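Local coordinates for adenosine kinase, putative (PDB 3OTX), which probably phosphorylates adenosine and related nucleosides to their monophosphates with ATP and magnesium, as a PfkB-family kinase of purine salvage, at residues P16-S21 and V59-G64. The protein carries 1 engineered substitution. Residues are numbered along the deposited sequence; the frame is centred on the assembly and turned at random. Where two conformers were deposited one is given.
Sequences PLLDVS and VRYVPG. With AP5 (bis(adenosine)-5'-pentaphosphate), chain C.
Asp19 and Val62 bond to each other through both backbone groups, Asp19 N to Val62 O at 2.7 Å and Val62 N to Asp19 O, in an antiparallel ladder of the small lid sheet of the ribokinase fold. Ser21 and Arg60 form the next such pair, both bonds nearly straight (near 170°). Between these pairs, on the face turned away from the bound AP5, Val20 and Tyr61 point the same way: Val20 CG1 lies 3.7 Å from Tyr61 CE2 and equally close to Val59 CG2, while Leu18 CD2 meets the ring edge near its plane, 3.8 Å from Tyr61 CD2. Helices 49-54 and 96-108 touch this face.

The other face carries one adenosine end of AP5, in the site where Asp19 binds adenosine. Chi1 of -73° sets Asp19 CG beside the backbone N, and the carboxylate turned to the ribose accepts a hydrogen bond from each of its hydroxyls, AP5 O2J on OD1 and O3J on OD2, both 2.6 Å. Leu17 CD1 lies over the face of the same moiety's adenine, 3.6 Å from AP5 C4B. One further backbone bond, bent at 137°, runs from Gly64 N to Leu17 O where the chain turns toward Gly65 and helix 66-76; Gly64 CA comes within 3.5 Å of Asp19 OD2, the oxygen bonded by O3J.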
ATOM      1  N   PRO A  16       0.348  -5.950   8.744  1.00 12.45           N
ATOM      2  CA  PRO A  16       1.638  -6.570   8.455  1.00 13.15           C
ATOM      3  C   PRO A  16       1.400  -8.065   8.197  1.00 12.88           C
ATOM      4  O   PRO A  16       0.813  -8.755   9.036  1.00 14.56           O
ATOM      5  CB  PRO A  16       2.465  -6.313   9.731  1.00 14.38           C
ATOM      6  CG  PRO A  16       1.461  -6.025  10.808  1.00 12.40           C
ATOM      7  CD  PRO A  16       0.236  -5.469  10.144  1.00 14.49           C
ATOM      8  N   LEU A  17       1.751  -8.527   7.000  1.00 11.41           N
ATOM      9  CA  LEU A  17       1.457  -9.910   6.623  1.00 12.64           C
ATOM     10  C   LEU A  17       2.719 -10.575   6.130  1.00 11.69           C
ATOM     11  O   LEU A  17       3.524  -9.920   5.466  1.00 13.39           O
ATOM     12  CB  LEU A  17       0.436  -9.945   5.472  1.00 11.86           C
ATOM     13  CG  LEU A  17      -0.839  -9.130   5.614  1.00 12.15           C
ATOM     14  CD1 LEU A  17      -1.637  -9.211   4.294  1.00 13.16           C
ATOM     15  CD2 LEU A  17      -1.669  -9.681   6.789  1.00 14.03           C
ATOM     16  N   LEU A  18       2.901 -11.851   6.447  1.00 12.88           N
ATOM     17  CA  LEU A  18       3.946 -12.630   5.812  1.00 13.99           C
ATOM     18  C   LEU A  18       3.438 -13.190   4.482  1.00 13.58           C
ATOM     19  O   LEU A  18       2.398 -13.884   4.439  1.00 15.08           O
ATOM     20  CB  LEU A  18       4.358 -13.785   6.736  1.00 15.54           C
ATOM     21  CG  LEU A  18       5.661 -14.418   6.199  1.00 22.10           C
ATOM     22  CD1 LEU A  18       6.930 -13.733   6.809  1.00 22.85           C
ATOM     23  CD2 LEU A  18       5.713 -15.925   6.259  1.00 31.44           C
ATOM     24  N   ASP A  19       4.174 -12.934   3.403  1.00 12.95           N
ATOM     25  CA  ASP A  19       3.745 -13.456   2.102  1.00 12.56           C
ATOM     26  C   ASP A  19       4.236 -14.867   1.876  1.00 15.96           C
ATOM     27  O   ASP A  19       5.425 -15.167   2.047  1.00 17.69           O
ATOM     28  CB  ASP A  19       4.279 -12.583   0.978  1.00 11.13           C
ATOM     29  CG  ASP A  19       3.560 -11.253   0.871  1.00 14.67           C
ATOM     30  OD1 ASP A  19       2.481 -11.079   1.488  1.00 16.47           O
ATOM     31  OD2 ASP A  19       4.070 -10.407   0.118  1.00 18.43           O
ATOM     32  N   VAL A  20       3.311 -15.745   1.485  1.00 14.73           N
ATOM     33  CA  VAL A  20       3.591 -17.154   1.238  1.00 17.61           C
ATOM     34  C   VAL A  20       3.353 -17.313  -0.262  1.00 19.11           C
ATOM     35  O   VAL A  20       2.212 -17.329  -0.714  1.00 19.54           O
ATOM     36  CB  VAL A  20       2.699 -18.063   2.131  1.00 18.28           C
ATOM     37  CG1 VAL A  20       3.012 -19.566   1.936  1.00 20.04           C
ATOM     38  CG2 VAL A  20       2.899 -17.717   3.604  1.00 16.79           C
ATOM     39  N   SER A  21       4.450 -17.387  -1.017  1.00 19.75           N
ATOM     40  CA  SER A  21       4.443 -17.227  -2.458  1.00 21.74           C
ATOM     41  C   SER A  21       4.804 -18.545  -3.117  1.00 23.17           C
ATOM     42  O   SER A  21       5.739 -19.232  -2.683  1.00 26.10           O
ATOM     43  CB  SER A  21       5.499 -16.179  -2.844  1.00 27.03           C
ATOM     44  OG  SER A  21       5.401 -15.791  -4.198  1.00 35.95           O
ATOM     45  N   VAL A  59       8.112 -23.068  -2.416  1.00 30.76           N
ATOM     46  CA  VAL A  59       7.356 -22.009  -1.706  1.00 27.36           C
ATOM     47  C   VAL A  59       8.325 -21.067  -0.985  1.00 26.58           C
ATOM     48  O   VAL A  59       9.324 -21.515  -0.418  1.00 28.82           O
ATOM     49  CB  VAL A  59       6.291 -22.566  -0.718  1.00 26.82           C
ATOM     50  CG1 VAL A  59       6.911 -23.540   0.290  1.00 33.66           C
ATOM     51  CG2 VAL A  59       5.543 -21.419  -0.009  1.00 24.32           C
ATOM     52  N   ARG A  60       8.032 -19.775  -1.045  1.00 26.08           N
ATOM     53  CA  ARG A  60       8.840 -18.751  -0.394  1.00 24.25           C
ATOM     54  C   ARG A  60       8.050 -18.048   0.688  1.00 24.91           C
ATOM     55  O   ARG A  60       6.844 -17.815   0.526  1.00 22.39           O
ATOM     56  CB  ARG A  60       9.355 -17.742  -1.420  1.00 25.88           C
ATOM     57  CG  ARG A  60      10.346 -18.353  -2.420  1.00 38.48           C
ATOM     58  CD  ARG A  60      10.629 -17.434  -3.600  1.00 47.48           C
ATOM     59  NE  ARG A  60      11.544 -16.344  -3.263  1.00 55.23           N
ATOM     60  CZ  ARG A  60      11.175 -15.082  -3.040  1.00 58.67           C
ATOM     61  NH1 ARG A  60       9.898 -14.723  -3.123  1.00 62.63           N
ATOM     62  NH2 ARG A  60      12.093 -14.169  -2.743  1.00 55.64           N
ATOM     63  N   TYR A  61       8.742 -17.694   1.773  1.00 22.72           N
ATOM     64  CA  TYR A  61       8.169 -16.992   2.913  1.00 21.27           C
ATOM     65  C   TYR A  61       8.932 -15.677   3.108  1.00 20.49           C
ATOM     66  O   TYR A  61      10.125 -15.668   3.474  1.00 21.84           O
ATOM     67  CB  TYR A  61       8.298 -17.861   4.157  1.00 22.57           C
ATOM     68  CG  TYR A  61       7.547 -19.161   4.078  1.00 23.07           C
ATOM     69  CD1 TYR A  61       8.159 -20.323   3.606  1.00 26.39           C
ATOM     70  CD2 TYR A  61       6.227 -19.252   4.503  1.00 25.28           C
ATOM     71  CE1 TYR A  61       7.465 -21.514   3.536  1.00 25.94           C
ATOM     72  CE2 TYR A  61       5.536 -20.463   4.455  1.00 23.47           C
ATOM     73  CZ  TYR A  61       6.169 -21.580   3.970  1.00 27.18           C
ATOM     74  OH  TYR A  61       5.505 -22.772   3.922  1.00 29.44           O
ATOM     75  N   VAL A  62       8.268 -14.569   2.832  1.00 19.60           N
ATOM     76  CA  VAL A  62       8.928 -13.270   2.833  0.50 18.23           C
ATOM     77  C   VAL A  62       8.018 -12.233   3.470  1.00 17.80           C
ATOM     78  O   VAL A  62       6.804 -12.260   3.247  1.00 16.93           O
ATOM     79  CB  VAL A  62       9.388 -12.844   1.390  0.50 19.48           C
ATOM     80  CG1 VAL A  62       8.335 -13.146   0.354  0.50 18.24           C
ATOM     81  CG2 VAL A  62       9.809 -11.374   1.329  0.50 19.22           C
ATOM     82  N   PRO A  63       8.591 -11.299   4.245  1.00 16.46           N
ATOM     83  CA  PRO A  63       7.746 -10.241   4.787  1.00 15.95           C
ATOM     84  C   PRO A  63       7.017  -9.513   3.679  1.00 16.93           C
ATOM     85  O   PRO A  63       7.599  -9.247   2.619  1.00 19.58           O
ATOM     86  CB  PRO A  63       8.738  -9.284   5.448  1.00 17.74           C
ATOM     87  CG  PRO A  63       9.969 -10.090   5.723  1.00 17.99           C
ATOM     88  CD  PRO A  63      10.004 -11.188   4.690  1.00 21.12           C
ATOM     89  N   GLY A  64       5.737  -9.254   3.915  1.00 14.13           N
ATOM     90  CA  GLY A  64       4.906  -8.507   2.966  1.00 13.28           C
ATOM     91  C   GLY A  64       4.029  -7.543   3.708  1.00 14.14           C
ATOM     92  O   GLY A  64       4.462  -6.934   4.710  1.00 16.23           O
TER
HETATM   93  PA  AP5 C 346       1.193  -0.647 -12.027  1.00 14.08           P
HETATM   94  O1A AP5 C 346       1.093  -1.940 -12.830  1.00 14.78           O
HETATM   95  O2A AP5 C 346       0.238   0.439 -12.480  1.00 15.80           O
HETATM   96  O3A AP5 C 346       0.931  -0.852 -10.452  1.00 14.22           O
HETATM   97  PB  AP5 C 346      -0.145  -1.842  -9.769  1.00 14.59           P
HETATM   98  O1B AP5 C 346      -1.227  -2.261 -10.716  1.00 15.34           O
HETATM   99  O2B AP5 C 346      -0.558  -1.198  -8.491  1.00 16.02           O
HETATM  100  O3B AP5 C 346       0.821  -3.076  -9.483  1.00 15.66           O
HETATM  101  PG  AP5 C 346       0.562  -4.619  -9.187  1.00 20.12           P
HETATM  102  O1G AP5 C 346       1.802  -5.350  -9.603  1.00 28.34           O
HETATM  103  O2G AP5 C 346      -0.613  -5.220  -9.927  1.00 21.35           O
HETATM  104  O3G AP5 C 346       0.468  -4.578  -7.639  1.00 19.99           O
HETATM  105  PD  AP5 C 346       0.209  -5.765  -6.572  1.00 19.89           P
HETATM  106  O1D AP5 C 346       0.030  -7.134  -7.203  1.00 21.05           O
HETATM  107  O2D AP5 C 346      -0.871  -5.244  -5.666  1.00 20.75           O
HETATM  108  O3D AP5 C 346       1.637  -5.811  -5.831  1.00 16.42           O
HETATM  109  PE  AP5 C 346       2.087  -4.897  -4.581  1.00 18.91           P
HETATM  110  O1E AP5 C 346       1.570  -3.498  -4.767  1.00 20.09           O
HETATM  111  O2E AP5 C 346       3.586  -5.076  -4.351  1.00 21.15           O
HETATM  112  O5F AP5 C 346       2.730  -0.191 -12.045  1.00 13.22           O
HETATM  113  C5F AP5 C 346       3.179   0.895 -11.234  1.00 13.47           C
HETATM  114  C4F AP5 C 346       4.442   1.462 -11.835  1.00 11.80           C
HETATM  115  O4F AP5 C 346       5.412   0.420 -12.010  1.00 15.07           O
HETATM  116  C3F AP5 C 346       4.281   2.024 -13.245  1.00 14.08           C
HETATM  117  O3F AP5 C 346       3.875   3.369 -13.178  1.00 15.69           O
HETATM  118  C2F AP5 C 346       5.632   1.805 -13.862  1.00 17.57           C
HETATM  119  O2F AP5 C 346       6.513   2.823 -13.456  1.00 17.61           O
HETATM  120  C1F AP5 C 346       6.096   0.503 -13.200  1.00 14.42           C
HETATM  121  N9A AP5 C 346       5.762  -0.717 -13.989  1.00 15.43           N
HETATM  122  C8A AP5 C 346       4.796  -1.678 -13.676  1.00 13.65           C
HETATM  123  N7A AP5 C 346       4.836  -2.634 -14.645  1.00 16.39           N
HETATM  124  C5A AP5 C 346       5.801  -2.310 -15.537  1.00 16.49           C
HETATM  125  C6A AP5 C 346       6.297  -2.923 -16.667  1.00 22.18           C
HETATM  126  N6A AP5 C 346       5.891  -4.138 -17.045  1.00 26.43           N
HETATM  127  N1A AP5 C 346       7.322  -2.320 -17.353  1.00 25.29           N
HETATM  128  C2A AP5 C 346       7.889  -1.128 -16.930  1.00 25.08           C
HETATM  129  N3A AP5 C 346       7.392  -0.531 -15.791  1.00 18.78           N
HETATM  130  C4A AP5 C 346       6.394  -1.115 -15.100  1.00 17.69           C
HETATM  131  O5J AP5 C 346       1.273  -5.540  -3.331  1.00 19.13           O
HETATM  132  C5J AP5 C 346       1.513  -6.886  -2.954  1.00 17.96           C
HETATM  133  C4J AP5 C 346       1.310  -6.908  -1.449  1.00 11.65           C
HETATM  134  O4J AP5 C 346      -0.083  -6.776  -1.122  1.00 15.56           O
HETATM  135  C3J AP5 C 346       1.694  -8.239  -0.795  1.00 12.83           C
HETATM  136  O3J AP5 C 346       2.941  -8.049  -0.126  1.00 14.33           O
HETATM  137  C2J AP5 C 346       0.531  -8.558   0.158  1.00 14.02           C
HETATM  138  O2J AP5 C 346       0.951  -8.935   1.464  1.00 14.13           O
HETATM  139  C1J AP5 C 346      -0.214  -7.246   0.194  1.00 14.74           C
HETATM  140  N9B AP5 C 346      -1.629  -7.381   0.569  1.00 10.32           N
HETATM  141  C8B AP5 C 346      -2.552  -8.144  -0.093  1.00 11.93           C
HETATM  142  N7B AP5 C 346      -3.720  -8.035   0.593  1.00 14.87           N
HETATM  143  C5B AP5 C 346      -3.530  -7.210   1.670  1.00  9.35           C
HETATM  144  C6B AP5 C 346      -4.382  -6.752   2.683  1.00 10.20           C
HETATM  145  N6B AP5 C 346      -5.655  -7.155   2.829  1.00 11.62           N
HETATM  146  N1B AP5 C 346      -3.810  -5.945   3.628  1.00 11.27           N
HETATM  147  C2B AP5 C 346      -2.514  -5.485   3.578  1.00 11.88           C
HETATM  148  N3B AP5 C 346      -1.665  -5.972   2.606  1.00 11.58           N
HETATM  149  C4B AP5 C 346      -2.198  -6.793   1.652  1.00  9.40           C
HETATM  150  O   HOH W   1       6.640 -10.041  -0.234  1.00 26.54           O